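Local atomic coordinates of HicB3 antitoxin (PDB entry 4P78), a protein that serves as the antitoxin of the HicA3-HicB3 system of Yersinia pestis, binding the HicA3 toxin and so probably neutralising it. Residues Ile2-Ile7 / Ser58-Pro63; Pro19-Cys24 / Glu40-His45. All coordinates share one frame; numbering follows the deposited sequence.

Interaction 1. Residues Ile2-Ile7 / Ser58-Pro63; sequences IYPIFI and SPPKDP
Pro60 lies against the first strand in an apolar contact without hydrogen bonds, touching Ile2, Tyr3 and Pro4 where the loop between helices 31-52 and 63-67 passes the N-terminal end of strand 2-9. The closest pair of CA atoms, Tyr3 with Pro60, is 6.3 Å apart, and the pyrrolidine ring of Pro60 takes up that gap. Its CD sits over one face of the Tyr3 ring in a CH-pi contact, 4.2 Å from the ring centroid and 24° off the normal. The approach is displaced toward CE2, with Pro60 CD 3.8 Å from Tyr3 CE2. With CG on the backbone-N side (chi1 -87°), the Tyr3 side chain crosses Pro60 at about a right angle, and its OH reaches to 4.0 Å from Pro59 CA. On the opposite face the same ring meets Phe42 of helix 31-52, so Tyr3 is packed between loop and helix. Strand 2-9 runs between strands 14-17 and 78-83 in an antiparallel sheet of order 3-2-1-4, with helix 31-52 inserted before the last strand, consistent with the partial RNase H-like fold described for HicB antitoxins. The CG of Pro60 turns to the backbone, 3.2 Å from Ile2 O, and also meets Pro4 CD at 3.7 Å, the two proline rings crossing at a slant. Tyr66 of helix 63-67 touches both these prolines, while Phe31 of the second subunit packs on Ile2 and Pro4. On the loop itself, the Lys61 side chain folds back so that NZ donates to Pro59 O at 2.8 Å, from above the carbonyl plane (41° out of it). A weak second bond joins Lys61 NZ to Ser58 O at 3.1 Å, and the same ammonium makes a long, weak ion pair with Asp20 OD1.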
# COMPACT_ATOMS: atom_id res chain seq x y z
N ILE A 2 1.84 -8.73 9.00
CA ILE A 2 1.90 -7.81 7.87
C ILE A 2 2.02 -6.37 8.34
O ILE A 2 1.19 -5.88 9.10
CB ILE A 2 0.65 -7.91 6.96
CG1 ILE A 2 0.52 -9.31 6.38
CG2 ILE A 2 0.75 -6.93 5.80
CD1 ILE A 2 1.57 -9.60 5.35
N TYR A 3 3.06 -5.68 7.87
CA TYR A 3 3.24 -4.27 8.18
C TYR A 3 3.10 -3.39 6.96
O TYR A 3 3.53 -3.75 5.86
CB TYR A 3 4.60 -4.03 8.83
CG TYR A 3 4.59 -4.21 10.33
CD1 TYR A 3 4.87 -5.43 10.91
CD2 TYR A 3 4.31 -3.13 11.16
CE1 TYR A 3 4.86 -5.58 12.29
CE2 TYR A 3 4.31 -3.27 12.53
CZ TYR A 3 4.59 -4.50 13.09
OH TYR A 3 4.58 -4.62 14.47
N PRO A 4 2.51 -2.20 7.15
CA PRO A 4 2.47 -1.20 6.08
C PRO A 4 3.81 -0.50 5.95
O PRO A 4 4.47 -0.27 6.97
CB PRO A 4 1.41 -0.21 6.56
CG PRO A 4 1.44 -0.34 8.08
CD PRO A 4 1.80 -1.77 8.37
N ILE A 5 4.21 -0.20 4.72
CA ILE A 5 5.33 0.70 4.46
C ILE A 5 4.88 1.79 3.50
O ILE A 5 3.98 1.57 2.69
CB ILE A 5 6.56 -0.04 3.89
CG1 ILE A 5 6.18 -0.84 2.64
CG2 ILE A 5 7.21 -0.96 4.96
CD1 ILE A 5 7.39 -1.42 1.89
N PHE A 6 5.47 2.97 3.63
CA PHE A 6 5.23 4.06 2.68
C PHE A 6 6.47 4.12 1.80
O PHE A 6 7.58 4.24 2.33
CB PHE A 6 5.02 5.42 3.37
CG PHE A 6 3.70 5.57 4.06
CD1 PHE A 6 2.75 4.56 4.05
CD2 PHE A 6 3.40 6.75 4.72
CE1 PHE A 6 1.54 4.73 4.69
CE2 PHE A 6 2.18 6.93 5.35
CZ PHE A 6 1.26 5.92 5.33
N ILE A 7 6.32 4.02 0.48
CA ILE A 7 7.50 4.12 -0.36
C ILE A 7 7.38 5.18 -1.45
O ILE A 7 6.29 5.55 -1.89
CB ILE A 7 7.86 2.76 -1.00
CG1 ILE A 7 6.87 2.37 -2.08
CG2 ILE A 7 7.98 1.67 0.05
CD1 ILE A 7 7.26 1.09 -2.78
N SER A 58 3.26 -0.01 18.20
CA SER A 58 2.19 -0.99 18.28
C SER A 58 1.94 -1.61 16.90
O SER A 58 2.38 -1.06 15.88
CB SER A 58 0.92 -0.34 18.82
OG SER A 58 0.80 0.98 18.33
N PRO A 59 1.25 -2.76 16.85
CA PRO A 59 0.92 -3.40 15.57
C PRO A 59 0.14 -2.45 14.66
O PRO A 59 -0.29 -1.38 15.11
CB PRO A 59 0.05 -4.59 15.99
CG PRO A 59 0.46 -4.87 17.38
CD PRO A 59 0.75 -3.55 17.99
N PRO A 60 -0.03 -2.82 13.38
CA PRO A 60 -0.71 -1.93 12.43
C PRO A 60 -2.13 -1.55 12.83
O PRO A 60 -2.90 -2.39 13.31
CB PRO A 60 -0.72 -2.76 11.14
CG PRO A 60 0.48 -3.63 11.25
CD PRO A 60 0.57 -3.99 12.71
N LYS A 61 -2.47 -0.29 12.58
CA LYS A 61 -3.73 0.31 13.00
C LYS A 61 -4.94 0.01 12.09
O LYS A 61 -4.93 -0.91 11.27
CB LYS A 61 -3.55 1.82 13.10
CG LYS A 61 -2.22 2.25 13.76
CD LYS A 61 -2.04 1.63 15.15
CE LYS A 61 -0.71 2.06 15.79
NZ LYS A 61 0.49 1.31 15.29
N ASP A 62 -6.00 0.80 12.27
CA ASP A 62 -7.17 0.73 11.42
C ASP A 62 -6.81 1.21 10.01
O ASP A 62 -6.08 2.20 9.87
CB ASP A 62 -8.29 1.61 12.00
CG ASP A 62 -9.62 1.34 11.36
OD1 ASP A 62 -9.87 1.85 10.24
OD2 ASP A 62 -10.42 0.59 11.97
N PRO A 63 -7.31 0.52 8.96
CA PRO A 63 -7.05 0.93 7.57
C PRO A 63 -7.32 2.41 7.31
O PRO A 63 -6.63 3.03 6.51
CB PRO A 63 -8.02 0.07 6.75
CG PRO A 63 -8.25 -1.13 7.60
CD PRO A 63 -8.16 -0.68 9.03

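Interaction 2. Residues Pro19-Cys24 / Glu40-His45; sequences PDIDGC and EAFAVH
The type II beta turn from Ile21 to Cys24, in the loop joining antiparallel strands 14-17 and 25-28, packs on helix 31-52 through Ala41, Phe42 and His45. Gly23, at the third position of the turn, has a positive phi of 96°, and the turn is closed by Cys24 N to Ile21 O at 3.1 Å. Cys24 CB lies over the centre of the His45 imidazole, 3.8 Å from the centroid and 12° off the normal, a CH-pi contact. With SG anti to the backbone N (chi1 -172°), the sulfur reaches past the ring to the helix, 3.8 Å from Ala41 CB. Ile21 divides its branches: CD1 meets Phe42 CD1 at 3.5 Å, the two side chains crossing at about a right angle, and CG2 lies 3.4 Å from His45 CD2. A water in the plane of the imidazole links NE2 of His45, at 3.3 Å, to the carbonyl of Asp22. At ND1, His45 is hydrogen-bonded to Thr41 of the HicA3 toxin chain. With both ring nitrogens engaged and one face covered by Cys24, the ring's rotation is probably restricted, tying the turn's packing to the toxin interface.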
# COMPACT_ATOMS: atom_id res chain seq x y z
N PRO A 19 5.20 3.69 8.48
CA PRO A 19 4.43 4.79 9.06
C PRO A 19 4.11 4.58 10.55
O PRO A 19 3.86 5.54 11.25
CB PRO A 19 3.14 4.79 8.22
CG PRO A 19 3.00 3.36 7.75
CD PRO A 19 4.43 2.94 7.47
N ASP A 20 4.14 3.34 11.02
CA ASP A 20 3.90 3.08 12.45
C ASP A 20 5.19 3.08 13.28
O ASP A 20 5.16 2.97 14.51
CB ASP A 20 3.20 1.74 12.64
CG ASP A 20 1.85 1.70 11.93
OD1 ASP A 20 0.95 2.48 12.29
OD2 ASP A 20 1.71 0.90 10.99
N ILE A 21 6.33 3.18 12.61
CA ILE A 21 7.60 3.12 13.32
C ILE A 21 8.42 4.35 12.97
O ILE A 21 9.17 4.34 11.99
CB ILE A 21 8.35 1.81 13.00
CG1 ILE A 21 7.37 0.63 12.99
CG2 ILE A 21 9.48 1.57 13.99
CD1 ILE A 21 8.02 -0.70 12.73
N ASP A 22 8.23 5.41 13.75
CA ASP A 22 8.93 6.67 13.55
C ASP A 22 10.43 6.47 13.54
O ASP A 22 10.99 5.95 14.50
CB ASP A 22 8.59 7.68 14.66
CG ASP A 22 7.24 8.36 14.46
OD1 ASP A 22 6.73 8.40 13.31
OD2 ASP A 22 6.71 8.86 15.46
N GLY A 23 11.07 6.89 12.45
CA GLY A 23 12.51 6.88 12.33
C GLY A 23 13.06 5.65 11.63
O GLY A 23 14.27 5.55 11.40
N CYS A 24 12.19 4.72 11.27
CA CYS A 24 12.68 3.49 10.65
C CYS A 24 12.61 3.57 9.13
O CYS A 24 11.54 3.35 8.54
CB CYS A 24 11.89 2.28 11.15
SG CYS A 24 12.58 0.69 10.63
N GLU A 40 15.10 -5.83 7.52
CA GLU A 40 16.39 -5.59 8.15
C GLU A 40 16.33 -4.31 8.98
O GLU A 40 16.81 -4.29 10.11
CB GLU A 40 17.50 -5.50 7.09
CG GLU A 40 17.85 -6.84 6.42
CD GLU A 40 18.83 -6.68 5.25
OE1 GLU A 40 18.95 -5.56 4.72
OE2 GLU A 40 19.46 -7.69 4.85
N ALA A 41 15.78 -3.25 8.39
CA ALA A 41 15.66 -1.96 9.07
C ALA A 41 14.83 -2.13 10.34
O ALA A 41 15.21 -1.66 11.40
CB ALA A 41 15.02 -0.92 8.14
N PHE A 42 13.71 -2.83 10.21
CA PHE A 42 12.83 -3.13 11.33
C PHE A 42 13.57 -3.76 12.51
O PHE A 42 13.43 -3.32 13.66
CB PHE A 42 11.70 -4.06 10.87
CG PHE A 42 10.72 -4.44 11.95
CD1 PHE A 42 9.51 -3.77 12.07
CD2 PHE A 42 10.99 -5.48 12.83
CE1 PHE A 42 8.60 -4.13 13.05
CE2 PHE A 42 10.08 -5.84 13.81
CZ PHE A 42 8.88 -5.17 13.92
N ALA A 43 14.34 -4.81 12.23
CA ALA A 43 14.99 -5.56 13.30
C ALA A 43 16.03 -4.70 14.00
O ALA A 43 16.07 -4.62 15.23
CB ALA A 43 15.63 -6.82 12.75
N VAL A 44 16.86 -4.02 13.21
CA VAL A 44 17.89 -3.15 13.76
C VAL A 44 17.27 -2.02 14.60
O VAL A 44 17.80 -1.66 15.66
CB VAL A 44 18.75 -2.57 12.60
CG1 VAL A 44 19.65 -1.48 13.07
CG2 VAL A 44 19.58 -3.68 11.99
N HIS A 45 16.13 -1.53 14.16
CA HIS A 45 15.48 -0.38 14.79
C HIS A 45 14.79 -0.74 16.11
O HIS A 45 14.90 -0.01 17.10
CB HIS A 45 14.48 0.24 13.81
CG HIS A 45 13.82 1.49 14.31
ND1 HIS A 45 14.32 2.75 14.05
CD2 HIS A 45 12.71 1.67 15.07
CE1 HIS A 45 13.53 3.66 14.61
NE2 HIS A 45 12.56 3.03 15.24
O HOH W 1 9.84 4.22 16.60

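In the fold
Interaction 2 is nested along the chain within the loop closed by interaction 1, and their centres are 12 Å apart. Interaction 2 is the buried one, a turn set on the long helix next to the toxin; interaction 1 is only partly buried, where a partly exposed loop meets the first strand close to the second subunit. Chemistry follows place: proline and tyrosine surfaces at the outer site, sulfur, aliphatic branches and a doubly engaged imidazole at the inner. The two contacts touch directly, since Pro19 rests on Pro4 and Phe6 and the Asp20 side chain packs on Pro4.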